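PDB 6V82: tryptophan synthase alpha chain from Chlamydia trachomatis, which probably catalyses the aldol cleavage of indoleglycerol phosphate to indole and glyceraldehyde 3-phosphate, part of the last step of tryptophan synthesis. Local coordinates for residues A[34-39]-A[84-89]; A[45-50]-A[69-74]; A[56-61]-A[229-234]. All coordinates share one frame; numbering follows the deposited sequence.

Interaction 1 of 3, residues A[34-39]-A[84-89]; sequences ALIQGG and RAFNQE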
ATOM      1  N   ALA A  34     -30.713 -27.680 -41.479  1.00 43.77           N
ATOM      2  CA  ALA A  34     -30.137 -26.873 -42.549  1.00 40.81           C
ATOM      3  C   ALA A  34     -28.753 -27.379 -42.936  1.00 37.26           C
ATOM      4  O   ALA A  34     -28.391 -27.373 -44.123  1.00 40.84           O
ATOM      5  CB  ALA A  34     -30.083 -25.407 -42.117  1.00 35.68           C
ATOM      6  N   LEU A  35     -27.969 -27.832 -41.952  1.00 29.85           N
ATOM      7  CA  LEU A  35     -26.625 -28.320 -42.255  1.00 39.64           C
ATOM      8  C   LEU A  35     -26.684 -29.660 -42.972  1.00 39.79           C
ATOM      9  O   LEU A  35     -25.891 -29.924 -43.885  1.00 41.47           O
ATOM     10  CB  LEU A  35     -25.790 -28.442 -40.973  1.00 37.05           C
ATOM     11  CG  LEU A  35     -25.391 -27.138 -40.282  1.00 30.36           C
ATOM     12  CD1 LEU A  35     -24.384 -27.420 -39.209  1.00 26.28           C
ATOM     13  CD2 LEU A  35     -24.854 -26.163 -41.311  1.00 36.42           C
ATOM     14  N   ILE A  36     -27.616 -30.519 -42.563  1.00 34.53           N
ATOM     15  CA  ILE A  36     -27.778 -31.809 -43.217  1.00 31.81           C
ATOM     16  C   ILE A  36     -28.188 -31.611 -44.668  1.00 32.43           C
ATOM     17  O   ILE A  36     -27.593 -32.194 -45.581  1.00 35.80           O
ATOM     18  CB  ILE A  36     -28.786 -32.672 -42.439  1.00 32.67           C
ATOM     19  CG1 ILE A  36     -28.183 -33.062 -41.090  1.00 25.25           C
ATOM     20  CG2 ILE A  36     -29.175 -33.893 -43.243  1.00 28.85           C
ATOM     21  CD1 ILE A  36     -29.167 -33.723 -40.175  1.00 24.54           C
ATOM     22  N   GLN A  37     -29.179 -30.746 -44.910  1.00 31.59           N
ATOM     23  CA  GLN A  37     -29.578 -30.458 -46.285  1.00 40.26           C
ATOM     24  C   GLN A  37     -28.451 -29.810 -47.067  1.00 43.16           C
ATOM     25  O   GLN A  37     -28.405 -29.927 -48.297  1.00 42.27           O
ATOM     26  CB  GLN A  37     -30.801 -29.548 -46.306  1.00 39.63           C
ATOM     27  CG  GLN A  37     -31.991 -30.141 -45.615  1.00 46.14           C
ATOM     28  CD  GLN A  37     -33.126 -29.162 -45.510  1.00 53.33           C
ATOM     29  OE1 GLN A  37     -32.951 -28.040 -45.025  1.00 52.87           O
ATOM     30  NE2 GLN A  37     -34.304 -29.574 -45.974  1.00 60.33           N
ATOM     31  N   GLY A  38     -27.546 -29.115 -46.378  1.00 40.79           N
ATOM     32  CA  GLY A  38     -26.401 -28.504 -47.013  1.00 40.19           C
ATOM     33  C   GLY A  38     -25.255 -29.436 -47.309  1.00 41.75           C
ATOM     34  O   GLY A  38     -24.252 -28.996 -47.882  1.00 44.25           O
ATOM     35  N   GLY A  39     -25.366 -30.712 -46.923  1.00 41.21           N
ATOM     36  CA  GLY A  39     -24.385 -31.726 -47.261  1.00 35.76           C
ATOM     37  C   GLY A  39     -23.502 -32.197 -46.128  1.00 41.92           C
ATOM     38  O   GLY A  39     -22.644 -33.052 -46.365  1.00 40.34           O
ATOM     39  N   ARG A  84     -33.367 -36.368 -34.809  1.00 30.94           N
ATOM     40  CA  ARG A  84     -33.647 -37.730 -35.267  1.00 33.71           C
ATOM     41  C   ARG A  84     -35.046 -37.878 -35.838  1.00 32.63           C
ATOM     42  O   ARG A  84     -35.283 -38.803 -36.615  1.00 38.99           O
ATOM     43  CB  ARG A  84     -33.442 -38.739 -34.137  1.00 29.59           C
ATOM     44  CG  ARG A  84     -31.986 -39.132 -33.932  1.00 29.78           C
ATOM     45  CD  ARG A  84     -31.522 -40.115 -34.989  1.00 42.10           C
ATOM     46  NE  ARG A  84     -30.100 -40.419 -34.830  1.00 49.34           N
ATOM     47  CZ  ARG A  84     -29.117 -39.894 -35.565  1.00 36.41           C
ATOM     48  NH1 ARG A  84     -29.378 -39.037 -36.551  1.00 25.48           N
ATOM     49  NH2 ARG A  84     -27.865 -40.247 -35.319  1.00 28.98           N
ATOM     50  N   ALA A  85     -35.976 -36.990 -35.480  1.00 30.23           N
ATOM     51  CA  ALA A  85     -37.273 -36.961 -36.144  1.00 31.59           C
ATOM     52  C   ALA A  85     -37.181 -36.433 -37.570  1.00 32.04           C
ATOM     53  O   ALA A  85     -38.151 -36.547 -38.325  1.00 33.04           O
ATOM     54  CB  ALA A  85     -38.255 -36.117 -35.339  1.00 30.89           C
ATOM     55  N   PHE A  86     -36.042 -35.852 -37.942  1.00 29.43           N
ATOM     56  CA  PHE A  86     -35.786 -35.409 -39.302  1.00 35.60           C
ATOM     57  C   PHE A  86     -34.942 -36.413 -40.080  1.00 37.56           C
ATOM     58  O   PHE A  86     -35.254 -36.735 -41.230  1.00 32.02           O
ATOM     59  CB  PHE A  86     -35.090 -34.039 -39.280  1.00 36.17           C
ATOM     60  CG  PHE A  86     -34.694 -33.548 -40.634  1.00 29.52           C
ATOM     61  CD1 PHE A  86     -35.661 -33.185 -41.562  1.00 31.78           C
ATOM     62  CD2 PHE A  86     -33.359 -33.465 -40.988  1.00 31.21           C
ATOM     63  CE1 PHE A  86     -35.305 -32.736 -42.830  1.00 32.98           C
ATOM     64  CE2 PHE A  86     -32.985 -33.005 -42.252  1.00 30.43           C
ATOM     65  CZ  PHE A  86     -33.959 -32.642 -43.176  1.00 35.21           C
ATOM     66  N   ASN A  87     -33.880 -36.926 -39.464  1.00 35.20           N
ATOM     67  CA  ASN A  87     -32.914 -37.757 -40.167  1.00 36.11           C
ATOM     68  C   ASN A  87     -32.323 -38.744 -39.170  1.00 35.09           C
ATOM     69  O   ASN A  87     -31.790 -38.338 -38.131  1.00 31.81           O
ATOM     70  CB  ASN A  87     -31.812 -36.885 -40.800  1.00 39.25           C
ATOM     71  CG  ASN A  87     -30.861 -37.677 -41.696  1.00 40.77           C
ATOM     72  OD1 ASN A  87     -30.243 -38.648 -41.260  1.00 37.42           O
ATOM     73  ND2 ASN A  87     -30.735 -37.255 -42.953  1.00 30.64           N
ATOM     74  N   GLN A  88     -32.412 -40.034 -39.496  1.00 32.80           N
ATOM     75  CA  GLN A  88     -31.923 -41.096 -38.626  1.00 38.71           C
ATOM     76  C   GLN A  88     -30.709 -41.828 -39.206  1.00 42.93           C
ATOM     77  O   GLN A  88     -30.370 -42.923 -38.749  1.00 46.75           O
ATOM     78  CB  GLN A  88     -33.067 -42.065 -38.321  1.00 37.48           C
ATOM     79  CG  GLN A  88     -34.076 -41.474 -37.328  1.00 36.10           C
ATOM     80  CD  GLN A  88     -35.412 -42.213 -37.297  1.00 46.13           C
ATOM     81  OE1 GLN A  88     -35.455 -43.442 -37.209  1.00 48.31           O
ATOM     82  NE2 GLN A  88     -36.513 -41.458 -37.365  1.00 45.43           N
ATOM     83  N   GLU A  89     -30.033 -41.231 -40.187  1.00 40.03           N
ATOM     84  CA  GLU A  89     -28.827 -41.778 -40.808  1.00 40.63           C
ATOM     85  C   GLU A  89     -27.562 -41.031 -40.412  1.00 37.51           C
ATOM     86  O   GLU A  89     -26.544 -41.657 -40.124  1.00 41.11           O
ATOM     87  CB  GLU A  89     -28.971 -41.739 -42.334  1.00 45.20           C
ATOM     88  CG  GLU A  89     -28.500 -42.974 -43.090  1.00 63.01           C
ATOM     89  CD  GLU A  89     -28.979 -42.972 -44.560  1.00 76.12           C
ATOM     90  OE1 GLU A  89     -29.708 -43.916 -44.975  1.00 76.93           O
ATOM     91  OE2 GLU A  89     -28.634 -42.007 -45.291  1.00 75.98           O
TER

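Interaction 2 of 3, residues A[45-50]-A[69-74]; sequences LGFPFS and ENLTSE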
ATOM      1  N   LEU A  45     -22.383 -31.938 -32.063  1.00 23.94           N
ATOM      2  CA  LEU A  45     -23.316 -31.165 -31.264  1.00 24.08           C
ATOM      3  C   LEU A  45     -22.656 -30.813 -29.930  1.00 28.90           C
ATOM      4  O   LEU A  45     -22.307 -31.704 -29.141  1.00 27.60           O
ATOM      5  CB  LEU A  45     -24.608 -31.961 -31.079  1.00 23.72           C
ATOM      6  CG  LEU A  45     -25.819 -31.209 -30.556  1.00 35.85           C
ATOM      7  CD1 LEU A  45     -26.204 -30.070 -31.500  1.00 37.85           C
ATOM      8  CD2 LEU A  45     -26.965 -32.191 -30.387  1.00 41.30           C
ATOM      9  N   GLY A  46     -22.456 -29.517 -29.690  1.00 28.61           N
ATOM     10  CA  GLY A  46     -21.779 -29.089 -28.482  1.00 26.14           C
ATOM     11  C   GLY A  46     -22.703 -29.001 -27.283  1.00 25.80           C
ATOM     12  O   GLY A  46     -23.726 -28.303 -27.332  1.00 24.44           O
ATOM     13  N   PHE A  47     -22.379 -29.746 -26.229  1.00 19.60           N
ATOM     14  CA  PHE A  47     -22.955 -29.531 -24.906  1.00 22.60           C
ATOM     15  C   PHE A  47     -22.296 -28.275 -24.338  1.00 28.60           C
ATOM     16  O   PHE A  47     -21.089 -28.297 -24.038  1.00 27.53           O
ATOM     17  CB  PHE A  47     -22.725 -30.763 -24.013  1.00 25.54           C
ATOM     18  CG  PHE A  47     -23.652 -30.860 -22.810  1.00 28.58           C
ATOM     19  CD1 PHE A  47     -24.029 -32.109 -22.314  1.00 28.73           C
ATOM     20  CD2 PHE A  47     -24.120 -29.725 -22.161  1.00 29.16           C
ATOM     21  CE1 PHE A  47     -24.870 -32.230 -21.193  1.00 29.82           C
ATOM     22  CE2 PHE A  47     -24.967 -29.834 -21.042  1.00 32.39           C
ATOM     23  CZ  PHE A  47     -25.341 -31.094 -20.561  1.00 31.26           C
ATOM     24  N   PRO A  48     -23.006 -27.156 -24.238  1.00 26.01           N
ATOM     25  CA  PRO A  48     -22.357 -25.921 -23.797  1.00 24.86           C
ATOM     26  C   PRO A  48     -21.951 -26.015 -22.337  1.00 31.14           C
ATOM     27  O   PRO A  48     -22.702 -26.511 -21.492  1.00 29.14           O
ATOM     28  CB  PRO A  48     -23.435 -24.856 -24.017  1.00 26.60           C
ATOM     29  CG  PRO A  48     -24.703 -25.623 -23.979  1.00 27.33           C
ATOM     30  CD  PRO A  48     -24.414 -26.941 -24.603  1.00 21.44           C
ATOM     31  N   PHE A  49     -20.744 -25.537 -22.049  1.00 26.92           N
ATOM     32  CA  PHE A  49     -20.195 -25.574 -20.706  1.00 26.22           C
ATOM     33  C   PHE A  49     -19.910 -24.149 -20.260  1.00 31.67           C
ATOM     34  O   PHE A  49     -19.575 -23.285 -21.074  1.00 34.72           O
ATOM     35  CB  PHE A  49     -18.915 -26.426 -20.657  1.00 26.53           C
ATOM     36  CG  PHE A  49     -18.339 -26.581 -19.283  1.00 25.95           C
ATOM     37  CD1 PHE A  49     -19.140 -26.961 -18.219  1.00 25.70           C
ATOM     38  CD2 PHE A  49     -16.988 -26.359 -19.054  1.00 23.31           C
ATOM     39  CE1 PHE A  49     -18.599 -27.105 -16.950  1.00 22.06           C
ATOM     40  CE2 PHE A  49     -16.443 -26.506 -17.792  1.00 22.96           C
ATOM     41  CZ  PHE A  49     -17.244 -26.871 -16.741  1.00 27.23           C
ATOM     42  N   SER A  50     -20.063 -23.902 -18.961  1.00 28.24           N
ATOM     43  CA  SER A  50     -19.874 -22.552 -18.461  1.00 28.97           C
ATOM     44  C   SER A  50     -18.422 -22.092 -18.556  1.00 36.38           C
ATOM     45  O   SER A  50     -18.163 -20.883 -18.485  1.00 33.57           O
ATOM     46  CB  SER A  50     -20.347 -22.463 -17.013  1.00 27.15           C
ATOM     47  OG  SER A  50     -19.492 -23.215 -16.166  1.00 32.42           O
ATOM     48  N   GLU A  69     -30.003 -19.168 -22.545  1.00 37.90           N
ATOM     49  CA  GLU A  69     -31.287 -19.610 -23.063  1.00 45.52           C
ATOM     50  C   GLU A  69     -31.700 -20.957 -22.482  1.00 45.30           C
ATOM     51  O   GLU A  69     -32.547 -21.649 -23.065  1.00 40.05           O
ATOM     52  CB  GLU A  69     -31.245 -19.662 -24.587  1.00 50.78           C
ATOM     53  CG  GLU A  69     -30.774 -18.355 -25.186  1.00 65.09           C
ATOM     54  CD  GLU A  69     -30.782 -18.365 -26.694  1.00 76.85           C
ATOM     55  OE1 GLU A  69     -31.861 -18.635 -27.268  1.00 83.82           O
ATOM     56  OE2 GLU A  69     -29.716 -18.106 -27.303  1.00 78.25           O
ATOM     57  N   ASN A  70     -31.081 -21.351 -21.364  1.00 41.87           N
ATOM     58  CA  ASN A  70     -31.569 -22.431 -20.513  1.00 36.35           C
ATOM     59  C   ASN A  70     -31.415 -23.799 -21.169  1.00 33.27           C
ATOM     60  O   ASN A  70     -32.297 -24.647 -21.047  1.00 34.04           O
ATOM     61  CB  ASN A  70     -33.028 -22.198 -20.106  1.00 31.87           C
ATOM     62  CG  ASN A  70     -33.205 -20.940 -19.286  1.00 48.16           C
ATOM     63  OD1 ASN A  70     -32.474 -20.704 -18.318  1.00 43.88           O
ATOM     64  ND2 ASN A  70     -34.172 -20.112 -19.675  1.00 52.58           N
ATOM     65  N   LEU A  71     -30.309 -24.031 -21.869  1.00 32.76           N
ATOM     66  CA  LEU A  71     -30.007 -25.403 -22.251  1.00 32.11           C
ATOM     67  C   LEU A  71     -29.714 -26.216 -20.991  1.00 32.23           C
ATOM     68  O   LEU A  71     -28.936 -25.794 -20.126  1.00 36.29           O
ATOM     69  CB  LEU A  71     -28.825 -25.490 -23.220  1.00 30.82           C
ATOM     70  CG  LEU A  71     -28.645 -27.003 -23.467  1.00 34.73           C
ATOM     71  CD1 LEU A  71     -28.735 -27.392 -24.929  1.00 40.32           C
ATOM     72  CD2 LEU A  71     -27.379 -27.582 -22.815  1.00 27.28           C
ATOM     73  N   THR A  72     -30.351 -27.374 -20.884  1.00 29.81           N
ATOM     74  CA  THR A  72     -30.174 -28.291 -19.774  1.00 26.14           C
ATOM     75  C   THR A  72     -29.860 -29.666 -20.329  1.00 28.46           C
ATOM     76  O   THR A  72     -29.977 -29.912 -21.534  1.00 28.62           O
ATOM     77  CB  THR A  72     -31.421 -28.376 -18.902  1.00 35.64           C
ATOM     78  OG1 THR A  72     -32.494 -28.945 -19.668  1.00 35.61           O
ATOM     79  CG2 THR A  72     -31.808 -26.988 -18.376  1.00 26.64           C
ATOM     80  N   SER A  73     -29.468 -30.581 -19.435  1.00 30.32           N
ATOM     81  CA  SER A  73     -29.237 -31.949 -19.883  1.00 32.28           C
ATOM     82  C   SER A  73     -30.513 -32.583 -20.433  1.00 31.73           C
ATOM     83  O   SER A  73     -30.433 -33.538 -21.212  1.00 35.94           O
ATOM     84  CB  SER A  73     -28.661 -32.792 -18.744  1.00 31.02           C
ATOM     85  OG  SER A  73     -29.520 -32.791 -17.618  1.00 32.05           O
ATOM     86  N   GLU A  74     -31.682 -32.051 -20.069  1.00 27.72           N
ATOM     87  CA  GLU A  74     -32.965 -32.535 -20.563  1.00 35.20           C
ATOM     88  C   GLU A  74     -33.336 -31.953 -21.927  1.00 35.30           C
ATOM     89  O   GLU A  74     -33.809 -32.697 -22.795  1.00 33.22           O
ATOM     90  CB  GLU A  74     -34.070 -32.229 -19.545  1.00 26.54           C
ATOM     91  CG  GLU A  74     -34.012 -33.071 -18.267  1.00 36.18           C
ATOM     92  CD  GLU A  74     -34.058 -34.578 -18.526  1.00 47.68           C
ATOM     93  OE1 GLU A  74     -34.967 -35.055 -19.254  1.00 53.36           O
ATOM     94  OE2 GLU A  74     -33.178 -35.292 -18.002  1.00 50.78           O
TER

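Interaction 3 of 3, residues A[56-61]-A[229-234]; sequences NPEIQV and AFVHQT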
ATOM      1  N   ASN A  56     -12.164 -21.777 -28.709  1.00 39.42           N
ATOM      2  CA  ASN A  56     -11.818 -20.417 -29.075  1.00 49.32           C
ATOM      3  C   ASN A  56     -12.951 -19.470 -28.670  1.00 43.83           C
ATOM      4  O   ASN A  56     -14.074 -19.907 -28.407  1.00 34.22           O
ATOM      5  CB  ASN A  56     -11.498 -20.337 -30.569  1.00 52.89           C
ATOM      6  CG  ASN A  56     -12.722 -20.172 -31.422  1.00 55.39           C
ATOM      7  OD1 ASN A  56     -13.153 -19.056 -31.699  1.00 62.77           O
ATOM      8  ND2 ASN A  56     -13.281 -21.281 -31.861  1.00 54.81           N
ATOM      9  N   PRO A  57     -12.667 -18.167 -28.568  1.00 48.98           N
ATOM     10  CA  PRO A  57     -13.666 -17.238 -28.002  1.00 48.76           C
ATOM     11  C   PRO A  57     -15.032 -17.275 -28.682  1.00 49.09           C
ATOM     12  O   PRO A  57     -16.060 -17.120 -28.009  1.00 45.87           O
ATOM     13  CB  PRO A  57     -12.989 -15.872 -28.179  1.00 48.35           C
ATOM     14  CG  PRO A  57     -11.542 -16.178 -28.212  1.00 45.12           C
ATOM     15  CD  PRO A  57     -11.409 -17.484 -28.908  1.00 39.05           C
ATOM     16  N   GLU A  58     -15.068 -17.458 -30.003  1.00 50.90           N
ATOM     17  CA  GLU A  58     -16.333 -17.546 -30.720  1.00 51.00           C
ATOM     18  C   GLU A  58     -17.222 -18.613 -30.112  1.00 47.28           C
ATOM     19  O   GLU A  58     -18.418 -18.399 -29.886  1.00 45.90           O
ATOM     20  CB  GLU A  58     -16.074 -17.856 -32.195  1.00 62.02           C
ATOM     21  CG  GLU A  58     -15.957 -16.648 -33.108  1.00 75.56           C
ATOM     22  CD  GLU A  58     -17.268 -16.320 -33.795  1.00 84.27           C
ATOM     23  OE1 GLU A  58     -17.426 -15.175 -34.273  1.00 89.90           O
ATOM     24  OE2 GLU A  58     -18.144 -17.212 -33.853  1.00 87.08           O
ATOM     25  N   ILE A  59     -16.643 -19.781 -29.843  1.00 45.44           N
ATOM     26  CA  ILE A  59     -17.407 -20.885 -29.290  1.00 43.09           C
ATOM     27  C   ILE A  59     -17.705 -20.644 -27.817  1.00 42.34           C
ATOM     28  O   ILE A  59     -18.756 -21.061 -27.309  1.00 41.22           O
ATOM     29  CB  ILE A  59     -16.633 -22.190 -29.537  1.00 45.38           C
ATOM     30  CG1 ILE A  59     -16.354 -22.331 -31.038  1.00 50.95           C
ATOM     31  CG2 ILE A  59     -17.402 -23.388 -29.027  1.00 42.71           C
ATOM     32  CD1 ILE A  59     -17.592 -22.164 -31.918  1.00 49.26           C
ATOM     33  N   GLN A  60     -16.799 -19.959 -27.110  1.00 37.48           N
ATOM     34  CA  GLN A  60     -17.061 -19.592 -25.723  1.00 40.75           C
ATOM     35  C   GLN A  60     -18.332 -18.751 -25.619  1.00 39.19           C
ATOM     36  O   GLN A  60     -19.237 -19.075 -24.842  1.00 35.66           O
ATOM     37  CB  GLN A  60     -15.849 -18.852 -25.141  1.00 47.16           C
ATOM     38  CG  GLN A  60     -15.819 -18.767 -23.617  1.00 59.77           C
ATOM     39  CD  GLN A  60     -14.427 -19.032 -23.022  1.00 71.86           C
ATOM     40  OE1 GLN A  60     -14.302 -19.492 -21.879  1.00 74.35           O
ATOM     41  NE2 GLN A  60     -13.380 -18.739 -23.794  1.00 74.56           N
ATOM     42  N   VAL A  61     -18.435 -17.692 -26.435  1.00 36.74           N
ATOM     43  CA  VAL A  61     -19.621 -16.833 -26.421  1.00 35.65           C
ATOM     44  C   VAL A  61     -20.870 -17.595 -26.871  1.00 40.35           C
ATOM     45  O   VAL A  61     -21.979 -17.337 -26.377  1.00 40.93           O
ATOM     46  CB  VAL A  61     -19.366 -15.585 -27.287  1.00 37.67           C
ATOM     47  CG1 VAL A  61     -20.641 -14.812 -27.507  1.00 35.98           C
ATOM     48  CG2 VAL A  61     -18.346 -14.704 -26.609  1.00 38.78           C
ATOM     49  N   ALA A 229     -17.310 -21.775 -38.502  1.00 39.50           N
ATOM     50  CA  ALA A 229     -17.997 -20.995 -39.534  1.00 39.94           C
ATOM     51  C   ALA A 229     -19.511 -20.994 -39.340  1.00 42.96           C
ATOM     52  O   ALA A 229     -20.147 -19.937 -39.427  1.00 42.06           O
ATOM     53  CB  ALA A 229     -17.629 -21.513 -40.926  1.00 37.10           C
ATOM     54  N   PHE A 230     -20.101 -22.165 -39.060  1.00 43.42           N
ATOM     55  CA  PHE A 230     -21.549 -22.266 -38.895  1.00 38.05           C
ATOM     56  C   PHE A 230     -22.028 -21.449 -37.699  1.00 38.26           C
ATOM     57  O   PHE A 230     -22.988 -20.676 -37.805  1.00 40.90           O
ATOM     58  CB  PHE A 230     -21.960 -23.733 -38.743  1.00 38.33           C
ATOM     59  CG  PHE A 230     -21.714 -24.567 -39.977  1.00 40.11           C
ATOM     60  CD1 PHE A 230     -22.039 -24.083 -41.236  1.00 41.14           C
ATOM     61  CD2 PHE A 230     -21.151 -25.832 -39.877  1.00 34.68           C
ATOM     62  CE1 PHE A 230     -21.811 -24.852 -42.373  1.00 41.23           C
ATOM     63  CE2 PHE A 230     -20.921 -26.603 -41.009  1.00 34.58           C
ATOM     64  CZ  PHE A 230     -21.250 -26.110 -42.259  1.00 38.33           C
ATOM     65  N   VAL A 231     -21.370 -21.612 -36.547  1.00 36.95           N
ATOM     66  CA  VAL A 231     -21.734 -20.839 -35.360  1.00 45.34           C
ATOM     67  C   VAL A 231     -21.638 -19.347 -35.655  1.00 46.80           C
ATOM     68  O   VAL A 231     -22.554 -18.568 -35.358  1.00 45.56           O
ATOM     69  CB  VAL A 231     -20.845 -21.237 -34.166  1.00 44.54           C
ATOM     70  CG1 VAL A 231     -20.958 -20.218 -33.031  1.00 42.41           C
ATOM     71  CG2 VAL A 231     -21.213 -22.626 -33.677  1.00 40.69           C
ATOM     72  N   HIS A 232     -20.530 -18.933 -36.260  1.00 48.08           N
ATOM     73  CA  HIS A 232     -20.345 -17.521 -36.569  1.00 50.89           C
ATOM     74  C   HIS A 232     -21.444 -17.013 -37.495  1.00 50.04           C
ATOM     75  O   HIS A 232     -21.920 -15.881 -37.346  1.00 51.33           O
ATOM     76  CB  HIS A 232     -18.968 -17.310 -37.189  1.00 44.03           C
ATOM     77  CG  HIS A 232     -18.730 -15.917 -37.662  1.00 50.32           C
ATOM     78  ND1 HIS A 232     -18.216 -14.934 -36.844  1.00 52.50           N
ATOM     79  CD2 HIS A 232     -18.942 -15.337 -38.865  1.00 51.84           C
ATOM     80  CE1 HIS A 232     -18.115 -13.807 -37.526  1.00 53.79           C
ATOM     81  NE2 HIS A 232     -18.550 -14.024 -38.755  1.00 55.15           N
ATOM     82  N   GLN A 233     -21.873 -17.845 -38.444  1.00 49.86           N
ATOM     83  CA  GLN A 233     -22.919 -17.430 -39.371  1.00 48.16           C
ATOM     84  C   GLN A 233     -24.248 -17.198 -38.656  1.00 47.79           C
ATOM     85  O   GLN A 233     -24.995 -16.285 -39.030  1.00 50.38           O
ATOM     86  CB  GLN A 233     -23.062 -18.466 -40.494  1.00 42.03           C
ATOM     87  CG  GLN A 233     -24.197 -18.203 -41.476  1.00 45.62           C
ATOM     88  CD  GLN A 233     -24.174 -16.790 -42.062  1.00 54.70           C
ATOM     89  OE1 GLN A 233     -23.116 -16.177 -42.209  1.00 55.72           O
ATOM     90  NE2 GLN A 233     -25.352 -16.269 -42.395  1.00 58.23           N
ATOM     91  N   THR A 234     -24.556 -17.978 -37.613  1.00 42.84           N
ATOM     92  CA  THR A 234     -25.805 -17.730 -36.903  1.00 44.85           C
ATOM     93  C   THR A 234     -25.798 -16.363 -36.231  1.00 51.73           C
ATOM     94  O   THR A 234     -26.867 -15.817 -35.948  1.00 58.20           O
ATOM     95  CB  THR A 234     -26.102 -18.837 -35.871  1.00 46.12           C
ATOM     96  OG1 THR A 234     -25.199 -18.750 -34.764  1.00 45.71           O
ATOM     97  CG2 THR A 234     -26.004 -20.234 -36.502  1.00 33.72           C
TER

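Interaction 1 of 3, residues A[34-39]-A[84-89]
Ile36 and Gln37, at the end of helix 25-37, pack against Phe86 and Asn87 in a small surface contact on the outside of the TIM barrel, where this helix meets the loop between helix 73-84 and strand 92-96. No hydrogen bond crosses it. Ile36 uses both its branches: CG2, anti to the backbone N, reaches the edge of the Phe86 ring at CE2 (4.0 Å) and lies 3.7 Å from Asn87 ND2, while CD1 comes near Asn87 CB. Gln37 crosses the same ring at about a right angle. Its CG stands 4.0 Å from Phe86 CZ, and its amide is turned nearly perpendicular to the ring plane. The loop is shaped by its own bonds. Asn87 OD1 accepts from Glu89 N (2.8 Å), an Asx turn, and also from Val90 N; Arg84 NH1 reaches Asn87 O at 3.0 Å, in the guanidinium plane, and Val90 O as well. Past Gln37 the helix ends in a Schellman motif, with Gly39 at positive phi. Several polar atoms of the loop, Asn87 OD1 and O among them, are engaged within it, and what passes between helix and loop is van der Waals contact, part of it against the amide nitrogens of Asn87 and Gln37.

Interaction 2 of 3, residues A[45-50]-A[69-74]
The ring of Phe47 is approached obliquely by two residues of segment 69-74: Leu71 CD2 lies 3.7 Å from Phe47 CE2, and the backbone of Ser73 places its CA 4.0 Å from Phe47 CZ. Nearby, the ring of Phe49 has Ser50 OG over one face, offset toward the rim, and also meets the ring of Tyr97 with the two planes at about 25°. The third ring belongs to Pro48, and here the packing is closest: Leu71 CD2 sits 3.5 Å from Pro48 CG and equally near Pro48 CD. One methyl group therefore fills the angle between Phe47 and Pro48. Leu71 holds it there with CG anti to its backbone N (chi1 179°), which extends the side chain from the loop toward the end of strand 42-46. Ile79 and Ala20 also touch Leu71, and His63, Ala66 and Leu67 of helix 57-68 cover Pro48. The loop itself is framed by two helix ends, a Schellman motif with Asn70 at positive phi and an N-cap at Thr72, whose OG1 accepts weakly from Glu74 N (3.2 Å) and also from Thr75 N. Within the barrel the contact joins the C-terminal end of a strand to the turn between two outer helices. Part of the surroundings faces another protein, presumably the beta subunit: Ser73 OG bonds to an acidic side chain of that chain, and Pro48 O and Ser50 are hydrogen-bonded to it too. The contact itself is made by carbon atoms, with no hydrogen bond across it, while several polar groups beside it bond to the other protein.

Interaction 3 of 3, residues A[56-61]-A[229-234]
Glu58 leaves helix 57-68 with its CB directed toward helix 229-236, and the chain then bends at chi2, which brings the carboxylate beside His232 in the first turn of the facing helix. CD comes to 3.5 Å from His232 ND1, lying in the plane of the imidazole at its edge. The two oxygens then divide their work. OE1 accepts the hydrogen of His232 ND1 at 2.7 Å, in a bond that is almost straight at the hydrogen (176°). The donor lies in the imidazole plane, yet it reaches OE1 from above the carboxylate plane, 44° out of it, so the bond is well aligned for the histidine and less so for the glutamate. OE2 turns back to the helix, 3.4 Å from His232 CB, with Val231 CG1 somewhat farther off.

The short helical pieces 57-61 and 229-234 pass with their axes 10.0 Å apart at an angle of 55°. Helix 229-236 follows strand 223-226 of the TIM barrel; in relatives the start of the short helix at this point helps to hold the phosphate of the substrate. Helix 57-68 begins after Asn56, its N-cap, whose OD1 accepts from Glu58 N at 3.0 Å; this bond caps the first turn, at whose start Glu58 stands, with the donor above the carbonyl plane and not on a lone pair. Asn56 ND2 also makes a weak hydrogen bond to Thr228.

Beneath the polar pair, Ile59 and Val231 meet at about a right angle. Ile59 CD1 touches both methyls of Val231, the nearer being CG1 at 4.0 Å. Tyr17 of strand 13-19 packs against both residues, and Ile59 also touches Lys227. The side chain of Ile59 comes within about 4 Å of that of Asp55, a predicted proton acceptor of the active site.

Interactions 1 and 3 touch through Leu35 CD2 and Phe230 CE1, 3.5 Å apart, although their centres are about 21 Å apart; helix 25-37 thus bears on helix 229-236 as well as on the loop at 84-89. Interaction 2 touches neither: its nearest atoms are about 8 Å from interaction 1 and about 5 Å from interaction 3. Along the chain it is nested within the loop closed by interaction 1, whereas interaction 3 crosses both. The predicted proton acceptors Glu44 and Asp55 set the scale: the side chain of Pro48 is about 9 Å from that of Asp55, and those of Ile59 and Ile36 are about 9 and 11 Å from that of Glu44.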